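Local structure of putative chorismate mutase (Yersinia pestis biovar Microtus str. 91001, 2GBB) at residues A[4-9]-A[109-114]; A[74-79]-A[135-140]; A[128-133]-A[141-146]. The protein catalyses the Claisen rearrangement of chorismate to prephenate as a secreted, all-helical chorismate mutase. All blocks are in the same frame, centred on the assembly; numbering follows the deposited sequence.

Contact 1. Residues A[4-9]-A[109-114]; sequences GQTAPL and EQIAEE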
loop_
_atom_site.group_PDB
_atom_site.type_symbol
_atom_site.label_atom_id
_atom_site.label_comp_id
_atom_site.label_asym_id
_atom_site.label_seq_id
_atom_site.Cartn_x
_atom_site.Cartn_y
_atom_site.Cartn_z
ATOM N N GLY A 4 15.189 20.756 -19.604
ATOM C CA GLY A 4 14.093 19.765 -19.595
ATOM C C GLY A 4 14.539 18.317 -19.480
ATOM O O GLY A 4 13.828 17.398 -19.904
ATOM N N GLN A 5 15.713 18.089 -18.900
ATOM C CA GLN A 5 16.219 16.724 -18.776
ATOM C C GLN A 5 16.180 16.089 -17.355
ATOM O O GLN A 5 16.790 15.055 -17.129
ATOM C CB GLN A 5 17.622 16.618 -19.399
ATOM C CG GLN A 5 17.709 16.884 -20.932
ATOM C CD GLN A 5 16.534 16.306 -21.754
ATOM O OE1 GLN A 5 16.151 15.118 -21.631
ATOM N NE2 GLN A 5 15.964 17.154 -22.605
ATOM N N THR A 6 15.434 16.687 -16.418
ATOM C CA THR A 6 15.387 16.177 -15.040
ATOM C C THR A 6 14.390 15.034 -14.869
ATOM O O THR A 6 14.707 14.010 -14.265
ATOM C CB THR A 6 15.088 17.304 -14.004
ATOM O OG1 THR A 6 16.066 18.337 -14.141
ATOM C CG2 THR A 6 15.184 16.754 -12.562
ATOM N N ALA A 7 13.187 15.214 -15.406
ATOM C CA ALA A 7 12.126 14.215 -15.273
ATOM C C ALA A 7 12.513 12.785 -15.622
ATOM O O ALA A 7 12.082 11.875 -14.913
ATOM C CB ALA A 7 10.900 14.628 -16.051
ATOM N N PRO A 8 13.279 12.560 -16.725
ATOM C CA PRO A 8 13.727 11.201 -17.069
ATOM C C PRO A 8 14.505 10.535 -15.936
ATOM O O PRO A 8 14.366 9.321 -15.685
ATOM C CB PRO A 8 14.629 11.430 -18.289
ATOM C CG PRO A 8 14.069 12.687 -18.967
ATOM C CD PRO A 8 13.688 13.547 -17.753
ATOM N N LEU A 9 15.287 11.331 -15.230
ATOM C CA LEU A 9 16.060 10.855 -14.074
ATOM C C LEU A 9 15.172 10.521 -12.892
ATOM O O LEU A 9 15.371 9.497 -12.242
ATOM C CB LEU A 9 17.150 11.875 -13.692
ATOM C CG LEU A 9 18.088 12.254 -14.870
ATOM C CD1 LEU A 9 18.785 13.602 -14.700
ATOM C CD2 LEU A 9 19.132 11.158 -15.094
ATOM N N GLU A 109 22.451 17.116 -9.798
ATOM C CA GLU A 109 23.398 17.657 -10.772
ATOM C C GLU A 109 22.652 18.272 -11.952
ATOM O O GLU A 109 22.980 19.379 -12.383
ATOM C CB GLU A 109 24.361 16.581 -11.295
ATOM C CG GLU A 109 25.287 16.079 -10.230
ATOM C CD GLU A 109 26.188 14.942 -10.702
ATOM O OE1 GLU A 109 25.763 14.042 -11.449
ATOM O OE2 GLU A 109 27.349 14.940 -10.303
ATOM N N GLN A 110 21.633 17.576 -12.452
ATOM C CA GLN A 110 20.875 18.082 -13.576
ATOM C C GLN A 110 20.077 19.348 -13.251
ATOM O O GLN A 110 19.999 20.293 -14.075
ATOM C CB GLN A 110 19.943 16.987 -14.094
ATOM C CG GLN A 110 19.305 17.280 -15.458
ATOM C CD GLN A 110 20.323 17.658 -16.531
ATOM O OE1 GLN A 110 21.341 17.001 -16.694
ATOM N NE2 GLN A 110 20.037 18.719 -17.265
ATOM N N ILE A 111 19.429 19.355 -12.093
ATOM C CA ILE A 111 18.728 20.556 -11.628
ATOM C C ILE A 111 19.666 21.772 -11.468
ATOM O O ILE A 111 19.318 22.890 -11.881
ATOM C CB ILE A 111 17.962 20.306 -10.294
ATOM C CG1 ILE A 111 16.686 19.484 -10.556
ATOM C CG2 ILE A 111 17.564 21.632 -9.660
ATOM C CD1 ILE A 111 15.989 18.926 -9.253
ATOM N N ALA A 112 20.835 21.555 -10.868
ATOM C CA ALA A 112 21.809 22.630 -10.669
ATOM C C ALA A 112 22.229 23.188 -12.029
ATOM O O ALA A 112 22.119 24.378 -12.269
ATOM C CB ALA A 112 23.045 22.122 -9.897
ATOM N N GLU A 113 22.704 22.316 -12.919
ATOM C CA GLU A 113 23.009 22.707 -14.296
ATOM C C GLU A 113 21.864 23.557 -14.920
ATOM O O GLU A 113 22.083 24.706 -15.372
ATOM C CB GLU A 113 23.323 21.456 -15.135
ATOM C CG GLU A 113 24.019 21.725 -16.496
ATOM C CD GLU A 113 23.071 21.547 -17.721
ATOM O OE1 GLU A 113 21.935 22.070 -17.692
ATOM O OE2 GLU A 113 23.477 20.886 -18.725
ATOM N N GLU A 114 20.646 23.023 -14.917
ATOM C CA GLU A 114 19.530 23.712 -15.550
ATOM C C GLU A 114 19.246 25.082 -14.967
ATOM O O GLU A 114 18.937 26.027 -15.688
ATOM C CB GLU A 114 18.270 22.845 -15.523
ATOM C CG GLU A 114 18.446 21.575 -16.386
ATOM C CD GLU A 114 17.137 20.964 -16.850
ATOM O OE1 GLU A 114 16.098 21.665 -16.838
ATOM O OE2 GLU A 114 17.143 19.777 -17.231
#
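E114 stretches from helix 93-117 to the peptide N-H groups of G4 and Q5, just ahead of helix 7-14, and takes one on each oxygen. Q5 N meets E114 OE2 at 2.8 Å, on the syn side and near the carboxylate plane, whereas G4 N stands well above that plane and bonds to E114 OE1 at 3.1 Å. The same helix supplies a further grip: Q110, one turn back, bends at chi2 (52°), and its NE2 reaches the anti lone pair of E114 OE2 at 3.1 Å. T6 uses both of its branches. Its CG2 methyl crosses I111 at about a right angle, 3.7 Å from I111 CG1, while its OG1 lies alongside the aliphatic part of Q110, which L9 CD1 also touches. F150 of helix 140-150 packs on both T6 and I111. Glycine suits position 4, where phi is positive. The C3-C118 disulfide joins the same two parts of the chain through the residue before G4 and one shortly after E114. Three N-H groups donating to a buried carboxylate would probably favour its ionised form and fix its rotation.

Contact 2. Residues A[74-79]-A[135-140]; sequences YRYRAD and QHNLTS. With SO4 (sulfate ion), chain E; SO4 (sulfate ion), chain F.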
loop_
_atom_site.group_PDB
_atom_site.type_symbol
_atom_site.label_atom_id
_atom_site.label_comp_id
_atom_site.label_asym_id
_atom_site.label_seq_id
_atom_site.Cartn_x
_atom_site.Cartn_y
_atom_site.Cartn_z
ATOM N N TYR A 74 3.602 0.803 -1.327
ATOM C CA TYR A 74 2.358 0.424 -0.651
ATOM C C TYR A 74 1.386 -0.327 -1.587
ATOM O O TYR A 74 0.796 -1.346 -1.217
ATOM C CB TYR A 74 1.650 1.689 -0.174
ATOM C CG TYR A 74 2.082 2.186 1.199
ATOM C CD1 TYR A 74 2.183 1.311 2.280
ATOM C CD2 TYR A 74 2.443 3.553 1.384
ATOM C CE1 TYR A 74 2.588 1.763 3.548
ATOM C CE2 TYR A 74 2.845 4.019 2.622
ATOM C CZ TYR A 74 2.922 3.135 3.678
ATOM O OH TYR A 74 3.319 3.654 4.857
ATOM N N ARG A 75 1.267 0.211 -2.803
ATOM C CA ARG A 75 0.433 -0.312 -3.846
ATOM C C ARG A 75 0.880 -1.697 -4.269
ATOM O O ARG A 75 0.032 -2.574 -4.416
ATOM C CB ARG A 75 0.376 0.686 -5.000
ATOM C CG ARG A 75 -0.591 1.801 -4.672
ATOM C CD ARG A 75 -0.698 2.932 -5.736
ATOM N NE ARG A 75 -1.428 4.052 -5.129
ATOM C CZ ARG A 75 -1.048 5.330 -5.157
ATOM N NH1 ARG A 75 0.070 5.680 -5.807
ATOM N NH2 ARG A 75 -1.778 6.265 -4.519
ATOM N N TYR A 76 2.206 -1.921 -4.383
ATOM C CA TYR A 76 2.715 -3.247 -4.634
ATOM C C TYR A 76 2.405 -4.183 -3.506
ATOM O O TYR A 76 2.024 -5.346 -3.760
ATOM C CB TYR A 76 4.229 -3.264 -4.948
ATOM C CG TYR A 76 4.527 -2.989 -6.443
ATOM C CD1 TYR A 76 4.253 -3.967 -7.426
ATOM C CD2 TYR A 76 5.007 -1.751 -6.848
ATOM C CE1 TYR A 76 4.506 -3.712 -8.808
ATOM C CE2 TYR A 76 5.325 -1.486 -8.181
ATOM C CZ TYR A 76 5.033 -2.465 -9.177
ATOM O OH TYR A 76 5.310 -2.176 -10.510
ATOM N N ARG A 77 2.584 -3.729 -2.257
ATOM C CA ARG A 77 2.321 -4.651 -1.115
ATOM C C ARG A 77 0.844 -5.129 -1.192
ATOM O O ARG A 77 0.543 -6.308 -1.032
ATOM C CB ARG A 77 2.554 -3.979 0.248
ATOM C CG ARG A 77 3.938 -3.794 0.731
ATOM C CD ARG A 77 4.708 -5.107 0.952
ATOM N NE ARG A 77 4.599 -5.782 2.249
ATOM C CZ ARG A 77 5.180 -5.390 3.373
ATOM N NH1 ARG A 77 5.865 -4.270 3.407
ATOM N NH2 ARG A 77 5.030 -6.088 4.482
ATOM N N ALA A 78 -0.057 -4.196 -1.457
ATOM C CA ALA A 78 -1.494 -4.494 -1.541
ATOM C C ALA A 78 -1.778 -5.557 -2.619
ATOM O O ALA A 78 -2.382 -6.624 -2.348
ATOM C CB ALA A 78 -2.263 -3.201 -1.801
ATOM N N ASP A 79 -1.243 -5.327 -3.816
ATOM C CA ASP A 79 -1.479 -6.196 -4.981
ATOM C C ASP A 79 -0.987 -7.620 -4.810
ATOM O O ASP A 79 -1.683 -8.576 -5.194
ATOM C CB ASP A 79 -0.821 -5.604 -6.232
ATOM C CG ASP A 79 -1.615 -4.448 -6.822
ATOM O OD1 ASP A 79 -2.702 -4.111 -6.322
ATOM O OD2 ASP A 79 -1.134 -3.843 -7.797
ATOM N N GLN A 135 4.986 5.279 -14.051
ATOM C CA GLN A 135 5.363 3.950 -13.565
ATOM C C GLN A 135 4.061 3.285 -13.109
ATOM O O GLN A 135 3.107 3.958 -12.701
ATOM C CB GLN A 135 6.333 3.981 -12.354
ATOM C CG GLN A 135 7.765 4.555 -12.506
ATOM C CD GLN A 135 8.677 3.737 -13.422
ATOM O OE1 GLN A 135 8.648 2.487 -13.441
ATOM N NE2 GLN A 135 9.504 4.447 -14.195
ATOM N N HIS A 136 4.028 1.957 -13.191
ATOM C CA HIS A 136 2.972 1.201 -12.565
ATOM C C HIS A 136 2.871 1.632 -11.081
ATOM O O HIS A 136 3.887 1.868 -10.412
ATOM C CB HIS A 136 3.245 -0.293 -12.705
ATOM C CG HIS A 136 2.111 -1.158 -12.249
ATOM N ND1 HIS A 136 0.833 -1.049 -12.763
ATOM C CD2 HIS A 136 2.065 -2.145 -11.324
ATOM C CE1 HIS A 136 0.051 -1.935 -12.169
ATOM N NE2 HIS A 136 0.773 -2.611 -11.292
ATOM N N ASN A 137 1.639 1.806 -10.600
ATOM C CA ASN A 137 1.402 2.146 -9.189
ATOM C C ASN A 137 1.770 3.557 -8.764
ATOM O O ASN A 137 1.839 3.860 -7.592
ATOM C CB ASN A 137 2.082 1.113 -8.313
ATOM C CG ASN A 137 1.313 -0.161 -8.244
ATOM O OD1 ASN A 137 0.072 -0.100 -8.659
ATOM N ND2 ASN A 137 1.810 -1.198 -7.786
ATOM N N LEU A 138 1.970 4.446 -9.722
ATOM C CA LEU A 138 2.284 5.833 -9.420
ATOM C C LEU A 138 1.195 6.732 -9.997
ATOM O O LEU A 138 0.923 6.673 -11.192
ATOM C CB LEU A 138 3.594 6.174 -10.112
ATOM C CG LEU A 138 4.588 7.208 -9.580
ATOM C CD1 LEU A 138 5.010 8.082 -10.717
ATOM C CD2 LEU A 138 4.165 7.982 -8.361
ATOM N N THR A 139 0.602 7.606 -9.202
ATOM C CA THR A 139 -0.495 8.396 -9.746
ATOM C C THR A 139 -0.031 9.798 -10.171
ATOM O O THR A 139 1.079 10.234 -9.865
ATOM C CB THR A 139 -1.694 8.549 -8.771
ATOM O OG1 THR A 139 -1.308 9.365 -7.670
ATOM C CG2 THR A 139 -2.256 7.175 -8.265
ATOM N N SER A 140 -0.916 10.492 -10.879
ATOM C CA SER A 140 -0.698 11.875 -11.270
ATOM C C SER A 140 -0.595 12.833 -10.086
ATOM O O SER A 140 0.269 13.710 -10.093
ATOM C CB SER A 140 -1.816 12.309 -12.209
ATOM O OG SER A 140 -1.591 11.652 -13.453
HETATM S S SO4 E . -3.790 8.576 -12.341
HETATM O O1 SO4 E . -3.529 9.419 -11.193
HETATM O O2 SO4 E . -2.589 8.295 -13.129
HETATM O O3 SO4 E . -4.338 7.322 -11.829
HETATM O O4 SO4 E . -4.763 9.296 -13.155
HETATM S S SO4 F . 4.927 -4.346 -13.265
HETATM O O1 SO4 F . 4.861 -4.222 -11.822
HETATM O O2 SO4 F . 6.260 -4.806 -13.625
HETATM O O3 SO4 F . 3.922 -5.310 -13.713
HETATM O O4 SO4 F . 4.649 -3.065 -13.903
#
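One face of the Y76 ring carries the amide of N137, whose ND2 sits 3.3 Å above the ring plane, over its centre. H136 turns its ring edge toward the face of Y76 in an offset edge-to-face pair, the centroids of the Y76 and H136 rings 5.6 Å apart and their planes at 68°, while N137 OD1 lies off-centre over a face of the imidazole. At the edge of Y76 a sulfate, probably from the crystallisation liquor, lies so close to the hydroxyl that the exact length of their hydrogen bond is doubtful. On the R75 guanidinium, T139 CG2 rests over one face toward the rim, and N137 O lies at the edge. That edge gives a nearly straight hydrogen bond, R75 NH1 to N137 O at 3.1 Å (167°), in the guanidinium plane but well above the carbonyl plane.

Here the loop between helix 126-132 and helix 140-150 lies against helix 55-82 of the bundle. It makes a type II turn from Q135 to L138; asparagine suits its third position, N137, where phi is positive. T139 follows as N-cap of helix 140-150, and D142 OD2 accepts from T139 N, consistent with a capping box. The extended chain of R75 from CG to NE lets the guanidinium serve several acceptors: its NH1 also makes a salt bridge to D142, and its NH2 one to D79 of the second subunit. The D79 carboxylate in turn makes a salt bridge to R75 of that subunit.

Contact 3. Residues A[128-133]-A[141-146]; sequences HFINTI and ADVEAI. With SO4 (sulfate ion), chain H.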
loop_
_atom_site.group_PDB
_atom_site.type_symbol
_atom_site.label_atom_id
_atom_site.label_comp_id
_atom_site.label_asym_id
_atom_site.label_seq_id
_atom_site.Cartn_x
_atom_site.Cartn_y
_atom_site.Cartn_z
ATOM N N HIS A 128 4.895 17.969 -19.104
ATOM C CA HIS A 128 6.075 17.195 -19.376
ATOM C C HIS A 128 6.369 16.190 -18.256
ATOM O O HIS A 128 6.670 15.036 -18.538
ATOM C CB HIS A 128 7.283 18.106 -19.606
ATOM C CG HIS A 128 8.515 17.362 -20.012
ATOM N ND1 HIS A 128 8.624 16.711 -21.226
ATOM C CD2 HIS A 128 9.687 17.158 -19.364
ATOM C CE1 HIS A 128 9.817 16.142 -21.308
ATOM N NE2 HIS A 128 10.478 16.390 -20.187
ATOM N N PHE A 129 6.270 16.626 -16.996
ATOM C CA PHE A 129 6.479 15.734 -15.852
ATOM C C PHE A 129 5.489 14.577 -15.854
ATOM O O PHE A 129 5.879 13.404 -15.784
ATOM C CB PHE A 129 6.398 16.512 -14.528
ATOM C CG PHE A 129 7.739 16.943 -14.000
ATOM C CD1 PHE A 129 8.598 17.715 -14.778
ATOM C CD2 PHE A 129 8.147 16.590 -12.707
ATOM C CE1 PHE A 129 9.838 18.126 -14.269
ATOM C CE2 PHE A 129 9.394 16.996 -12.206
ATOM C CZ PHE A 129 10.224 17.755 -12.980
ATOM N N ILE A 130 4.208 14.892 -15.969
ATOM C CA ILE A 130 3.209 13.821 -16.087
ATOM C C ILE A 130 3.510 12.803 -17.210
ATOM O O ILE A 130 3.526 11.590 -16.975
ATOM C CB ILE A 130 1.781 14.384 -16.240
ATOM C CG1 ILE A 130 1.394 15.192 -14.989
ATOM C CG2 ILE A 130 0.776 13.229 -16.577
ATOM C CD1 ILE A 130 1.126 14.335 -13.753
ATOM N N ASN A 131 3.767 13.296 -18.414
ATOM C CA ASN A 131 3.986 12.417 -19.566
ATOM C C ASN A 131 5.278 11.614 -19.477
ATOM O O ASN A 131 5.419 10.580 -20.160
ATOM C CB ASN A 131 3.961 13.226 -20.884
ATOM C CG ASN A 131 2.584 13.865 -21.175
ATOM O OD1 ASN A 131 1.544 13.455 -20.619
ATOM N ND2 ASN A 131 2.579 14.880 -22.048
ATOM N N THR A 132 6.213 12.082 -18.641
ATOM C CA THR A 132 7.556 11.498 -18.574
ATOM C C THR A 132 7.696 10.599 -17.358
ATOM O O THR A 132 8.363 9.575 -17.408
ATOM C CB THR A 132 8.669 12.587 -18.491
ATOM O OG1 THR A 132 8.485 13.537 -19.535
ATOM C CG2 THR A 132 10.066 11.968 -18.595
ATOM N N ILE A 133 7.101 11.008 -16.248
ATOM C CA ILE A 133 7.207 10.213 -15.049
ATOM C C ILE A 133 5.946 9.355 -14.998
ATOM O O ILE A 133 4.911 9.777 -14.500
ATOM C CB ILE A 133 7.373 11.091 -13.778
ATOM C CG1 ILE A 133 8.595 12.023 -13.917
ATOM C CG2 ILE A 133 7.544 10.199 -12.556
ATOM C CD1 ILE A 133 8.554 13.252 -13.033
ATOM N N ALA A 141 -1.451 12.665 -9.068
ATOM C CA ALA A 141 -1.228 13.369 -7.788
ATOM C C ALA A 141 0.200 13.144 -7.165
ATOM O O ALA A 141 0.798 14.089 -6.641
ATOM C CB ALA A 141 -2.350 13.076 -6.761
ATOM N N ASP A 142 0.755 11.945 -7.280
ATOM C CA ASP A 142 2.115 11.662 -6.770
ATOM C C ASP A 142 3.136 12.478 -7.569
ATOM O O ASP A 142 4.068 13.056 -7.002
ATOM C CB ASP A 142 2.441 10.175 -6.927
ATOM C CG ASP A 142 1.551 9.258 -6.049
ATOM O OD1 ASP A 142 1.295 9.622 -4.883
ATOM O OD2 ASP A 142 1.132 8.171 -6.530
ATOM N N VAL A 143 2.952 12.516 -8.894
ATOM C CA VAL A 143 3.891 13.215 -9.766
ATOM C C VAL A 143 3.773 14.723 -9.635
ATOM O O VAL A 143 4.771 15.431 -9.685
ATOM C CB VAL A 143 3.769 12.744 -11.230
ATOM C CG1 VAL A 143 4.802 13.457 -12.102
ATOM C CG2 VAL A 143 3.991 11.206 -11.319
ATOM N N GLU A 144 2.552 15.228 -9.481
ATOM C CA GLU A 144 2.323 16.671 -9.321
ATOM C C GLU A 144 2.974 17.264 -8.061
ATOM O O GLU A 144 3.465 18.391 -8.107
ATOM C CB GLU A 144 0.835 17.003 -9.374
ATOM C CG GLU A 144 0.239 16.607 -10.776
ATOM C CD GLU A 144 -1.271 16.515 -10.770
ATOM O OE1 GLU A 144 -1.899 17.315 -10.024
ATOM O OE2 GLU A 144 -1.815 15.633 -11.501
ATOM N N ALA A 145 3.014 16.488 -6.963
ATOM C CA ALA A 145 3.774 16.875 -5.775
ATOM C C ALA A 145 5.294 16.941 -6.052
ATOM O O ALA A 145 6.024 17.800 -5.528
ATOM C CB ALA A 145 3.423 15.884 -4.570
ATOM N N ILE A 146 5.765 16.078 -6.928
ATOM C CA ILE A 146 7.174 16.079 -7.237
ATOM C C ILE A 146 7.491 17.308 -8.077
ATOM O O ILE A 146 8.533 17.962 -7.864
ATOM C CB ILE A 146 7.590 14.843 -8.001
ATOM C CG1 ILE A 146 7.616 13.644 -7.057
ATOM C CG2 ILE A 146 8.988 15.073 -8.648
ATOM C CD1 ILE A 146 7.876 12.393 -7.761
HETATM S S SO4 H . 5.618 16.398 -23.207
HETATM O O1 SO4 H . 5.563 17.846 -22.981
HETATM O O2 SO4 H . 6.679 16.120 -24.188
HETATM O O3 SO4 H . 5.964 15.721 -21.969
HETATM O O4 SO4 H . 4.330 15.884 -23.665
#
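V143 points from helix 140-150 into the end of helix 126-132, its two methyls turned to F129 and I133, while I130 comes up to its CB. With CG1 anti to the backbone N (chi1 -178°), CG1 of V143 lies 3.8 Å from F129 O and 3.9 Å from I133 CD1. The other branch, V143 CG2, faces I133 O at 3.6 Å and also touches the I133 CG2 methyl. The bend of I130 at chi2 (-72°) carries its CD1 to V143 CB at 4.0 Å; the same methyl lies 3.8 Å from E144 CG, resting on the aliphatic part of that glutamate. F129 and I146 meet at about a right angle, with I146 CG2 at the edge of the phenyl ring, near its plane, and 4.1 Å from F129 CE2. Beyond this pair the ring also meets F147 and F150.

The two short helical segments approach to 9.5 Å between axes, a strongly splayed helical hairpin with 132° between their N-to-C directions, closed by the loop 133-139. I133 leaves helical geometry at the end of the first helix and packs onward against I10 and L14 of helix 7-14, while I146 presses on helix 55-82. With no hydrogen bond between the segments, branched side chains and an aromatic edge hold them through apolar contacts, which have little directional preference, and E144 takes part chiefly through its CG methylene.

Contact 1 joins the start of helix 7-14 to helix 93-117, and contact 3 comes later in the chain, pairing helix 126-132 with helix 140-150. Contact 2 crosses both in sequence, since it joins helix 55-82 to the loop between those two helices. In space contact 3 lies between the others, its centre about 14 Å from each, while the centres of contacts 1 and 2 are about 25 Å apart. A7 and P8 of contact 1 pack on T132, and L138 of contact 2 packs on V143 and I133. The short C-terminal helices thus link the N-terminal segment to helix 55-82 at the subunit interface, where contacts 2 and 3 both touch the second subunit.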